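Enoyl-CoA hydratase subunit II (Geobacillus kaustophilus, PDB 2EJ5) probably hydrates enoyl-CoA thioesters in phenylacetic acid catabolism, as a trimeric member of the enoyl-CoA hydratase/isomerase (crotonase) family. Local coordinates at residues A14-N19 and T36-Q41; I5-K10 and P46-V51; K88-L93 and L114-R119; V98-G103 and E187-F192. All blocks are in the same frame, centred on the assembly; numbering follows the deposited sequence.

Contact 1: A14-N19 and T36-Q41; sequences AWLTLN and TKALKQ
The beta-alpha-beta unit of strand 13-18, helix 29-44 and strand 50-55 packs its helix onto the sheet here through Leu16, Ala38 and Leu39. One methyl of the strand does all the touching: Leu16 CD1 lies 3.7 Å from Ala38 CB and 3.8 Å from Leu39 CD2, so it rests against two successive residues of the helix. Leu16 swings its CG away from its own backbone N (chi1 -161°), and the extended second torsion carries CD1 onward to the helix. On the other side, Ala38 points its CB toward the strand, and this short side chain lets the backbones come close, with Leu16 CA and Ala38 CA 7.6 Å apart. Leu39 leaves the helix less directly, yet its CD2 branch reaches the same methyl, and the two leucine side chains cross at about a right angle. In this crotonase-type fold the first strand of the unit, 13-18, lies in the sheet between strands 5-10 and 50-55, and Leu16 is tied to strand 50-55 by backbone hydrogen bonds with Val52 and Thr54. The helix rises over the face of the sheet on which Leu16 stands, and no hydrogen bond links the two segments, so the join is wholly apolar. Leu16 also touches Ile5 and Val35, while Leu39 also packs on Leu90 of helix 75-92, so the two helices lie against each other. All three touching residues are buried. Farther along the helix, Gln41 gives its OE1 to a hydrogen bond with the hydroxyl of Tyr2.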
# COMPACT_ATOMS: atom_id res chain seq x y z
N ALA A 14 -29.18 -6.74 -5.39
CA ALA A 14 -29.16 -6.83 -6.84
C ALA A 14 -28.11 -7.83 -7.29
O ALA A 14 -26.91 -7.67 -7.01
CB ALA A 14 -28.94 -5.43 -7.49
N TRP A 15 -28.57 -8.88 -7.95
CA TRP A 15 -27.73 -9.92 -8.49
C TRP A 15 -27.48 -9.55 -9.95
O TRP A 15 -28.40 -9.53 -10.79
CB TRP A 15 -28.42 -11.27 -8.34
CG TRP A 15 -28.58 -11.68 -6.88
CD1 TRP A 15 -29.59 -11.29 -6.00
CD2 TRP A 15 -27.68 -12.50 -6.13
NE1 TRP A 15 -29.36 -11.84 -4.76
CE2 TRP A 15 -28.20 -12.59 -4.81
CE3 TRP A 15 -26.49 -13.18 -6.45
CZ2 TRP A 15 -27.57 -13.33 -3.81
CZ3 TRP A 15 -25.86 -13.91 -5.46
CH2 TRP A 15 -26.40 -13.99 -4.15
N LEU A 16 -26.24 -9.17 -10.24
CA LEU A 16 -25.84 -8.81 -11.60
C LEU A 16 -25.03 -9.98 -12.14
O LEU A 16 -23.87 -10.23 -11.76
CB LEU A 16 -25.09 -7.45 -11.59
CG LEU A 16 -24.97 -6.67 -12.92
CD1 LEU A 16 -24.42 -5.26 -12.74
CD2 LEU A 16 -24.19 -7.45 -13.98
N THR A 17 -25.66 -10.78 -12.99
CA THR A 17 -24.99 -11.96 -13.48
C THR A 17 -24.52 -11.70 -14.93
O THR A 17 -25.34 -11.41 -15.82
CB THR A 17 -25.90 -13.19 -13.39
OG1 THR A 17 -26.21 -13.44 -12.01
CG2 THR A 17 -25.26 -14.39 -13.98
N LEU A 18 -23.21 -11.80 -15.15
CA LEU A 18 -22.65 -11.71 -16.49
C LEU A 18 -23.03 -12.97 -17.27
O LEU A 18 -22.78 -14.07 -16.79
CB LEU A 18 -21.12 -11.62 -16.43
CG LEU A 18 -20.54 -10.55 -15.47
CD1 LEU A 18 -19.01 -10.54 -15.58
CD2 LEU A 18 -21.15 -9.15 -15.74
N ASN A 19 -23.58 -12.81 -18.47
CA ASN A 19 -24.36 -13.90 -19.08
C ASN A 19 -24.07 -14.20 -20.58
O ASN A 19 -24.93 -14.06 -21.43
CB ASN A 19 -25.85 -13.62 -18.83
CG ASN A 19 -26.73 -14.86 -18.89
OD1 ASN A 19 -26.24 -15.99 -18.83
ND2 ASN A 19 -28.05 -14.65 -18.97
N THR A 36 -23.07 -1.13 -17.22
CA THR A 36 -23.08 0.30 -16.86
C THR A 36 -24.45 0.73 -16.40
O THR A 36 -24.61 1.28 -15.31
CB THR A 36 -22.59 1.23 -18.05
OG1 THR A 36 -21.26 0.87 -18.44
CG2 THR A 36 -22.58 2.70 -17.67
N LYS A 37 -25.45 0.51 -17.26
CA LYS A 37 -26.85 0.80 -16.95
C LYS A 37 -27.36 0.13 -15.65
O LYS A 37 -28.01 0.78 -14.83
CB LYS A 37 -27.72 0.36 -18.14
CG LYS A 37 -29.20 0.79 -18.03
CD LYS A 37 -29.90 0.61 -19.37
CE LYS A 37 -31.39 0.97 -19.30
NZ LYS A 37 -32.14 0.03 -18.40
N ALA A 38 -27.04 -1.14 -15.48
CA ALA A 38 -27.47 -1.93 -14.33
C ALA A 38 -26.83 -1.36 -13.04
O ALA A 38 -27.51 -1.23 -12.03
CB ALA A 38 -27.06 -3.37 -14.51
N LEU A 39 -25.54 -1.00 -13.10
CA LEU A 39 -24.87 -0.42 -11.92
C LEU A 39 -25.50 0.87 -11.54
O LEU A 39 -25.65 1.16 -10.38
CB LEU A 39 -23.37 -0.22 -12.12
CG LEU A 39 -22.51 -1.48 -12.23
CD1 LEU A 39 -21.08 -1.09 -12.59
CD2 LEU A 39 -22.60 -2.43 -10.98
N LYS A 40 -25.87 1.68 -12.53
CA LYS A 40 -26.46 2.98 -12.25
C LYS A 40 -27.88 2.76 -11.69
O LYS A 40 -28.30 3.48 -10.80
CB LYS A 40 -26.46 3.88 -13.51
CG LYS A 40 -25.05 4.24 -14.06
CD LYS A 40 -25.12 4.96 -15.42
CE LYS A 40 -23.74 5.52 -15.85
NZ LYS A 40 -23.73 6.25 -17.21
N GLN A 41 -28.56 1.74 -12.19
CA GLN A 41 -29.91 1.33 -11.73
C GLN A 41 -29.83 0.96 -10.24
O GLN A 41 -30.50 1.57 -9.39
CB GLN A 41 -30.35 0.12 -12.57
CG GLN A 41 -31.81 -0.37 -12.44
CD GLN A 41 -32.23 -1.28 -13.64
OE1 GLN A 41 -31.47 -1.43 -14.63
NE2 GLN A 41 -33.44 -1.88 -13.55

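Contact 2: I5-K10 and P46-V51; sequences IRYEVK and PNVRCV
This is a mostly van der Waals, partly buried contact at one border of the six-stranded sheet, where Tyr7 and Val9 of outermost strand 5-10 meet Val48 in the connection before strand 50-55. Val9 CG2 and Val48 CG2 face each other at 3.8 Å. The same Val48 methyl also receives the end of the tyrosine, with Tyr7 OH 3.9 Å from Val48 CG2, a van der Waals approach of the hydroxyl oxygen to a methyl. A fully extended first torsion (chi1 -180°) gives Tyr7 this reach, laying its ring along the face covered by helix 29-44. The second valine branch, Val9 CG1, is turned to the side chain of Asn47, so the two methyls of Val9 serve two successive residues, Asn47 and Val48. The nearest CA atoms are those of Val9 and Val48, 7.2 Å apart, and no hydrogen bond joins the segments. The spacing follows from the strand order of the crotonase-type sheet: strand 13-18 runs between the two, antiparallel to 5-10 and parallel to 50-55, and Ala14 on it touches both Tyr7 and Val48. Ala14, with only a CB, probably lets Tyr7 and Val48 meet over the middle strand. Glu8 pairs with Trp15 and Cys50 with Ala14 through backbone hydrogen bonds, which hold the three strands in place. From helix 29-44, Gln41 and Ala42 pack on the tyrosine. Val48 is buried, whereas Tyr7, Val9 and Asn47 are partly exposed, and the backbone O of Val48 accepts a hydrogen bond from Lys95 NZ.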
# COMPACT_ATOMS: atom_id res chain seq x y z
N ILE A 5 -26.44 -9.82 -19.84
CA ILE A 5 -26.43 -10.00 -18.39
C ILE A 5 -27.85 -10.25 -17.90
O ILE A 5 -28.85 -10.04 -18.63
CB ILE A 5 -25.86 -8.74 -17.66
CG1 ILE A 5 -26.89 -7.61 -17.66
CG2 ILE A 5 -24.49 -8.31 -18.27
CD1 ILE A 5 -26.58 -6.50 -16.70
N ARG A 6 -27.91 -10.68 -16.65
CA ARG A 6 -29.15 -10.87 -15.90
C ARG A 6 -29.05 -9.94 -14.70
O ARG A 6 -28.00 -9.86 -14.03
CB ARG A 6 -29.29 -12.35 -15.48
CG ARG A 6 -30.68 -12.81 -15.08
CD ARG A 6 -30.77 -14.37 -15.16
NE ARG A 6 -29.95 -15.03 -14.14
CZ ARG A 6 -29.22 -16.13 -14.33
NH1 ARG A 6 -29.15 -16.71 -15.52
NH2 ARG A 6 -28.52 -16.62 -13.31
N TYR A 7 -30.12 -9.18 -14.48
CA TYR A 7 -30.22 -8.28 -13.37
C TYR A 7 -31.50 -8.63 -12.64
O TYR A 7 -32.58 -8.55 -13.21
CB TYR A 7 -30.24 -6.83 -13.85
CG TYR A 7 -30.33 -5.80 -12.74
CD1 TYR A 7 -29.20 -5.43 -11.99
CD2 TYR A 7 -31.54 -5.20 -12.45
CE1 TYR A 7 -29.30 -4.48 -10.98
CE2 TYR A 7 -31.65 -4.28 -11.43
CZ TYR A 7 -30.52 -3.91 -10.70
OH TYR A 7 -30.65 -2.96 -9.71
N GLU A 8 -31.36 -9.04 -11.38
CA GLU A 8 -32.48 -9.50 -10.58
C GLU A 8 -32.27 -9.03 -9.15
O GLU A 8 -31.22 -9.30 -8.56
CB GLU A 8 -32.52 -11.03 -10.65
CG GLU A 8 -33.83 -11.66 -10.23
CD GLU A 8 -33.82 -13.18 -10.40
OE1 GLU A 8 -33.13 -13.71 -11.33
OE2 GLU A 8 -34.52 -13.85 -9.60
N VAL A 9 -33.21 -8.27 -8.61
CA VAL A 9 -33.20 -7.94 -7.20
C VAL A 9 -33.91 -9.07 -6.42
O VAL A 9 -35.06 -9.42 -6.72
CB VAL A 9 -33.82 -6.53 -6.92
CG1 VAL A 9 -33.81 -6.19 -5.42
CG2 VAL A 9 -33.08 -5.44 -7.70
N LYS A 10 -33.20 -9.67 -5.47
CA LYS A 10 -33.78 -10.68 -4.58
C LYS A 10 -33.58 -10.20 -3.15
O LYS A 10 -32.46 -10.12 -2.64
CB LYS A 10 -33.15 -12.04 -4.82
CG LYS A 10 -33.55 -12.67 -6.17
CD LYS A 10 -32.71 -13.86 -6.54
CE LYS A 10 -32.67 -14.90 -5.44
NZ LYS A 10 -33.89 -15.75 -5.37
N PRO A 46 -33.53 2.72 -4.14
CA PRO A 46 -33.54 2.72 -2.68
C PRO A 46 -33.79 1.34 -2.06
O PRO A 46 -33.53 1.13 -0.87
CB PRO A 46 -34.72 3.65 -2.35
CG PRO A 46 -35.62 3.54 -3.52
CD PRO A 46 -34.66 3.52 -4.68
N ASN A 47 -34.27 0.41 -2.86
CA ASN A 47 -34.53 -0.93 -2.34
C ASN A 47 -33.28 -1.81 -2.45
O ASN A 47 -33.24 -2.85 -1.82
CB ASN A 47 -35.71 -1.58 -3.06
CG ASN A 47 -36.08 -2.95 -2.45
OD1 ASN A 47 -36.35 -3.07 -1.24
ND2 ASN A 47 -36.06 -3.97 -3.28
N VAL A 48 -32.29 -1.38 -3.24
CA VAL A 48 -31.05 -2.14 -3.43
C VAL A 48 -30.04 -1.68 -2.38
O VAL A 48 -29.74 -0.48 -2.28
CB VAL A 48 -30.46 -1.97 -4.88
CG1 VAL A 48 -29.04 -2.62 -4.99
CG2 VAL A 48 -31.40 -2.58 -5.90
N ARG A 49 -29.57 -2.61 -1.55
CA ARG A 49 -28.60 -2.28 -0.50
C ARG A 49 -27.27 -3.02 -0.66
O ARG A 49 -26.35 -2.79 0.10
CB ARG A 49 -29.20 -2.50 0.90
CG ARG A 49 -30.27 -1.42 1.27
CD ARG A 49 -31.10 -1.85 2.46
NE ARG A 49 -30.37 -1.66 3.71
CZ ARG A 49 -30.80 -2.09 4.88
NH1 ARG A 49 -31.96 -2.78 4.96
NH2 ARG A 49 -30.06 -1.89 5.97
N CYS A 50 -27.18 -3.92 -1.64
CA CYS A 50 -25.95 -4.63 -1.95
C CYS A 50 -26.00 -5.06 -3.38
O CYS A 50 -27.09 -5.30 -3.94
CB CYS A 50 -25.77 -5.88 -1.07
SG CYS A 50 -24.12 -6.71 -1.18
N VAL A 51 -24.85 -5.16 -4.01
CA VAL A 51 -24.80 -5.66 -5.37
C VAL A 51 -23.90 -6.86 -5.43
O VAL A 51 -22.82 -6.86 -4.83
CB VAL A 51 -24.31 -4.58 -6.41
CG1 VAL A 51 -24.24 -5.18 -7.83
CG2 VAL A 51 -25.26 -3.40 -6.42

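Contact 3: K88-L93 and L114-R119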
# COMPACT_ATOMS: atom_id res chain seq x y z
N LYS A 88 -16.23 3.65 -14.55
CA LYS A 88 -16.60 4.88 -13.82
C LYS A 88 -17.89 4.68 -13.05
O LYS A 88 -18.01 5.16 -11.91
CB LYS A 88 -16.76 6.10 -14.74
CG LYS A 88 -15.47 6.48 -15.44
CD LYS A 88 -15.66 7.74 -16.22
CE LYS A 88 -14.32 8.29 -16.57
NZ LYS A 88 -14.42 9.26 -17.71
N ALA A 89 -18.87 3.99 -13.66
CA ALA A 89 -20.11 3.68 -12.93
C ALA A 89 -19.78 2.84 -11.68
O ALA A 89 -20.28 3.11 -10.61
CB ALA A 89 -21.12 2.91 -13.82
N LEU A 90 -18.97 1.81 -11.84
CA LEU A 90 -18.60 0.98 -10.68
C LEU A 90 -17.89 1.81 -9.65
O LEU A 90 -18.18 1.74 -8.46
CB LEU A 90 -17.77 -0.23 -11.11
CG LEU A 90 -17.33 -1.29 -10.09
CD1 LEU A 90 -18.52 -1.83 -9.25
CD2 LEU A 90 -16.59 -2.44 -10.83
N HIS A 91 -16.96 2.64 -10.10
CA HIS A 91 -16.08 3.38 -9.20
C HIS A 91 -16.87 4.41 -8.40
O HIS A 91 -16.56 4.68 -7.25
CB HIS A 91 -14.93 4.00 -10.03
CG HIS A 91 -13.92 4.75 -9.23
ND1 HIS A 91 -14.10 6.06 -8.85
CD2 HIS A 91 -12.73 4.37 -8.69
CE1 HIS A 91 -13.06 6.46 -8.14
NE2 HIS A 91 -12.22 5.46 -8.03
N HIS A 92 -17.93 4.96 -8.99
CA HIS A 92 -18.75 5.94 -8.28
C HIS A 92 -19.94 5.33 -7.54
O HIS A 92 -20.56 6.01 -6.78
CB HIS A 92 -19.22 7.07 -9.21
CG HIS A 92 -18.10 7.87 -9.82
ND1 HIS A 92 -17.21 7.34 -10.73
CD2 HIS A 92 -17.75 9.18 -9.67
CE1 HIS A 92 -16.35 8.27 -11.10
NE2 HIS A 92 -16.66 9.40 -10.47
N LEU A 93 -20.24 4.05 -7.75
CA LEU A 93 -21.34 3.39 -7.04
C LEU A 93 -21.08 3.30 -5.52
O LEU A 93 -20.08 2.68 -5.10
CB LEU A 93 -21.59 2.00 -7.64
CG LEU A 93 -22.68 1.08 -7.06
CD1 LEU A 93 -24.07 1.78 -7.06
CD2 LEU A 93 -22.71 -0.18 -7.85
N LEU A 114 -11.15 -6.93 -9.29
CA LEU A 114 -10.32 -6.07 -8.45
C LEU A 114 -11.02 -4.76 -8.11
O LEU A 114 -10.73 -4.14 -7.07
CB LEU A 114 -9.01 -5.76 -9.19
CG LEU A 114 -8.11 -6.91 -9.62
CD1 LEU A 114 -6.83 -6.37 -10.32
CD2 LEU A 114 -7.73 -7.80 -8.40
N ALA A 115 -11.93 -4.30 -9.00
CA ALA A 115 -12.65 -3.04 -8.77
C ALA A 115 -13.81 -3.15 -7.77
O ALA A 115 -14.36 -2.13 -7.31
CB ALA A 115 -13.16 -2.42 -10.11
N CYS A 116 -14.20 -4.39 -7.45
CA CYS A 116 -15.28 -4.60 -6.47
C CYS A 116 -14.77 -4.45 -5.05
O CYS A 116 -13.58 -4.46 -4.83
CB CYS A 116 -15.92 -5.97 -6.68
SG CYS A 116 -16.79 -6.04 -8.31
N ASP A 117 -15.68 -4.31 -4.09
CA ASP A 117 -15.31 -4.05 -2.69
C ASP A 117 -14.87 -5.32 -1.95
O ASP A 117 -13.98 -5.27 -1.07
CB ASP A 117 -16.48 -3.41 -1.91
CG ASP A 117 -17.01 -2.16 -2.59
OD1 ASP A 117 -16.18 -1.26 -2.91
OD2 ASP A 117 -18.24 -2.06 -2.78
N PHE A 118 -15.52 -6.44 -2.27
CA PHE A 118 -15.20 -7.74 -1.69
C PHE A 118 -15.10 -8.74 -2.82
O PHE A 118 -15.81 -8.58 -3.85
CB PHE A 118 -16.32 -8.20 -0.74
CG PHE A 118 -16.61 -7.22 0.38
CD1 PHE A 118 -15.85 -7.24 1.56
CD2 PHE A 118 -17.65 -6.31 0.26
CE1 PHE A 118 -16.11 -6.37 2.61
CE2 PHE A 118 -17.93 -5.43 1.31
CZ PHE A 118 -17.16 -5.46 2.50
N ARG A 119 -14.23 -9.76 -2.67
CA ARG A 119 -14.04 -10.81 -3.68
C ARG A 119 -14.18 -12.16 -2.96
O ARG A 119 -13.34 -12.50 -2.10
CB ARG A 119 -12.64 -10.74 -4.33
CG ARG A 119 -12.48 -9.64 -5.46
CD ARG A 119 -11.00 -9.28 -5.74
NE ARG A 119 -10.53 -8.56 -4.57
CZ ARG A 119 -10.88 -7.31 -4.28
NH1 ARG A 119 -11.64 -6.63 -5.13
NH2 ARG A 119 -10.49 -6.74 -3.16
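Leu90 pushes one methyl against Ala115, its CD2 lying 3.5 Å from Ala115 CB, a close fit between the last turn of helix 75-92 and the region where helix 108-115 ends. Of the two leucine branches, CD2 is the one that continues the extended chain (chi1 -177°, with CD1 turned aside at chi2 52°), and it therefore makes the reach to Ala115. The same methyl has a looser neighbour in the cysteine that follows: Leu90 CD2 is 4.4 Å from Cys116 SG, although the CB of Cys116 points away from the helix. A single branch thus spans Ala115 and Cys116, ahead of strand 118-122, and no hydrogen bond joins the two segments.

Each segment also carries a side-chain hydrogen bond to its own backbone. His92 ND1 donates to Lys88 O at 2.6 Å, and since His92 N reaches that carbonyl from the opposite face of its plane, two donors of one residue grip the oxygen close to the helix end. In the other segment Arg119 NH1 donates to Cys116 O at 2.9 Å from above the carbonyl plane (45° out of it), and also to Ala113 O. The guanidinium group therefore holds two carbonyls near the end of helix 108-115, while its NE is bound to Leu175 O. Asp117 OD2 forms a salt bridge with Lys208 NZ.

Leu90 and Cys116 both pack on Val97 of strand 97-101, Leu93 touches Leu39 of helix 29-44, and Tyr145 of helix 142-150 covers Ala115; beyond them, His91 stacks on Phe219 of the third subunit.

Contact 4: V98-G103 and E187-F192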
# COMPACT_ATOMS: atom_id res chain seq x y z
N VAL A 98 -20.08 -6.93 -4.22
CA VAL A 98 -19.33 -8.13 -4.05
C VAL A 98 -19.09 -8.78 -5.39
O VAL A 98 -20.03 -9.04 -6.14
CB VAL A 98 -20.17 -9.15 -3.17
CG1 VAL A 98 -19.35 -10.39 -2.92
CG2 VAL A 98 -20.64 -8.48 -1.88
N ALA A 99 -17.83 -9.06 -5.71
CA ALA A 99 -17.48 -9.94 -6.84
C ALA A 99 -17.53 -11.37 -6.32
O ALA A 99 -16.72 -11.75 -5.48
CB ALA A 99 -16.11 -9.62 -7.37
N ALA A 100 -18.54 -12.12 -6.75
CA ALA A 100 -18.64 -13.54 -6.47
C ALA A 100 -17.96 -14.32 -7.60
O ALA A 100 -18.59 -14.65 -8.63
CB ALA A 100 -20.12 -13.94 -6.34
N VAL A 101 -16.66 -14.56 -7.44
CA VAL A 101 -15.83 -15.08 -8.52
C VAL A 101 -15.99 -16.62 -8.52
O VAL A 101 -15.29 -17.32 -7.79
CB VAL A 101 -14.32 -14.65 -8.37
CG1 VAL A 101 -13.48 -15.16 -9.59
CG2 VAL A 101 -14.23 -13.13 -8.21
N ASN A 102 -16.95 -17.10 -9.30
CA ASN A 102 -17.33 -18.53 -9.36
C ASN A 102 -16.37 -19.44 -10.11
O ASN A 102 -16.36 -20.66 -9.90
CB ASN A 102 -18.73 -18.69 -9.97
CG ASN A 102 -18.86 -17.99 -11.31
OD1 ASN A 102 -18.78 -16.75 -11.38
ND2 ASN A 102 -19.11 -18.77 -12.38
N GLY A 103 -15.54 -18.86 -10.98
CA GLY A 103 -14.55 -19.63 -11.72
C GLY A 103 -13.51 -18.66 -12.27
O GLY A 103 -13.21 -17.66 -11.63
N GLU A 187 -24.96 -20.82 -1.06
CA GLU A 187 -25.48 -20.36 0.23
C GLU A 187 -24.56 -19.34 0.89
O GLU A 187 -25.05 -18.36 1.46
CB GLU A 187 -25.74 -21.53 1.21
CG GLU A 187 -26.25 -21.07 2.57
CD GLU A 187 -27.69 -20.57 2.56
OE1 GLU A 187 -28.41 -20.71 1.54
OE2 GLU A 187 -28.12 -20.02 3.59
N GLU A 188 -23.26 -19.55 0.83
CA GLU A 188 -22.34 -18.60 1.49
C GLU A 188 -22.31 -17.24 0.81
O GLU A 188 -22.20 -16.21 1.49
CB GLU A 188 -20.93 -19.15 1.57
CG GLU A 188 -20.85 -20.36 2.41
CD GLU A 188 -20.34 -20.07 3.78
OE1 GLU A 188 -20.77 -19.05 4.41
OE2 GLU A 188 -19.49 -20.88 4.22
N VAL A 189 -22.36 -17.25 -0.53
CA VAL A 189 -22.51 -16.02 -1.29
C VAL A 189 -23.80 -15.29 -0.91
O VAL A 189 -23.76 -14.10 -0.56
CB VAL A 189 -22.45 -16.27 -2.84
CG1 VAL A 189 -22.79 -15.02 -3.59
CG2 VAL A 189 -21.06 -16.78 -3.23
N LYS A 190 -24.94 -15.97 -0.96
CA LYS A 190 -26.17 -15.31 -0.56
C LYS A 190 -26.13 -14.78 0.87
O LYS A 190 -26.59 -13.68 1.10
CB LYS A 190 -27.47 -16.10 -0.88
CG LYS A 190 -27.84 -17.25 -0.01
CD LYS A 190 -29.34 -17.72 -0.26
CE LYS A 190 -30.37 -16.95 0.57
NZ LYS A 190 -31.72 -17.63 0.52
N GLN A 191 -25.58 -15.53 1.82
CA GLN A 191 -25.58 -15.04 3.20
C GLN A 191 -24.68 -13.79 3.37
O GLN A 191 -25.00 -12.88 4.13
CB GLN A 191 -25.09 -16.15 4.16
CG GLN A 191 -26.03 -17.38 4.25
CD GLN A 191 -25.70 -18.26 5.45
OE1 GLN A 191 -26.25 -19.37 5.60
NE2 GLN A 191 -24.80 -17.78 6.31
N PHE A 192 -23.55 -13.77 2.65
CA PHE A 192 -22.61 -12.61 2.72
C PHE A 192 -23.30 -11.37 2.15
O PHE A 192 -23.30 -10.31 2.77
CB PHE A 192 -21.30 -12.95 1.96
CG PHE A 192 -20.19 -11.92 2.16
CD1 PHE A 192 -19.37 -11.98 3.27
CD2 PHE A 192 -19.98 -10.92 1.21
CE1 PHE A 192 -18.35 -11.04 3.46
CE2 PHE A 192 -18.96 -9.96 1.39
CZ PHE A 192 -18.15 -10.02 2.50
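Val98 and Ala100, two residues apart on strand 97-101, meet Phe192 and Val189 of helix 185-197, and the four buried side chains form the close-packed side of this contact. At one end Val98 CG2 lies at the edge of the Phe192 ring and in its plane, 4.0 Å from Phe192 CE2 and equally far from Phe192 CD2, so the methyl sits beside the bond between these two carbons and not over a ring face. The phenylalanine attains this with its CG anti to the backbone N (chi1 -171°), which projects the ring from the helix toward the sheet. At the other end Ala100 CB meets Val189 CG1 at 4.0 Å. Here the backbones run closer, with Ala100 CA and Val189 CA 6.9 Å apart against 8.8 Å between Val98 CA and Phe192 CA, as befits the smaller alanine and the larger ring.

The opposite side of the helix is looser. Glu187, Lys190 and Gln191 are exposed there and none of their side chains reaches the strand, giving the helix one apolar face and one polar face. The Phe192 ring also packs edge-to-face with Phe118 and reaches Leu161 of the second subunit, which brings it to the subunit interface.

Leu196, a residue farther along the helix, adds to the cover over Val98, and Trp185 does so over Ala100. A helix packed by its apolar side on a strand of the central sheet is consistent with the ClpP/crotonase-type alpha/beta fold of this family.

Overall arrangement
Strand 5-10 opens the chain and its partner 46-51 closes contact 2 around a loop that holds the whole of contact 1, in which strand 13-18 receives helix 29-44. Both lie at the edge of the large sheet, where strands 5-10, 13-18 and 50-55 are neighbours. Helix 75-92 then opens contact 3, and strand 97-101 opens contact 4 before contact 3 closes at 114-119, so these two cross; contact 4 closes only at 187-192. Leu39 and Leu90 join contact 1 to contact 3 through their helices. Backbone pairing of Val51 with Val98 and of Ala99 with Phe118 carries contacts 2, 4 and 3 across adjacent strands, while Trp15 rests on Val189 and Lys190.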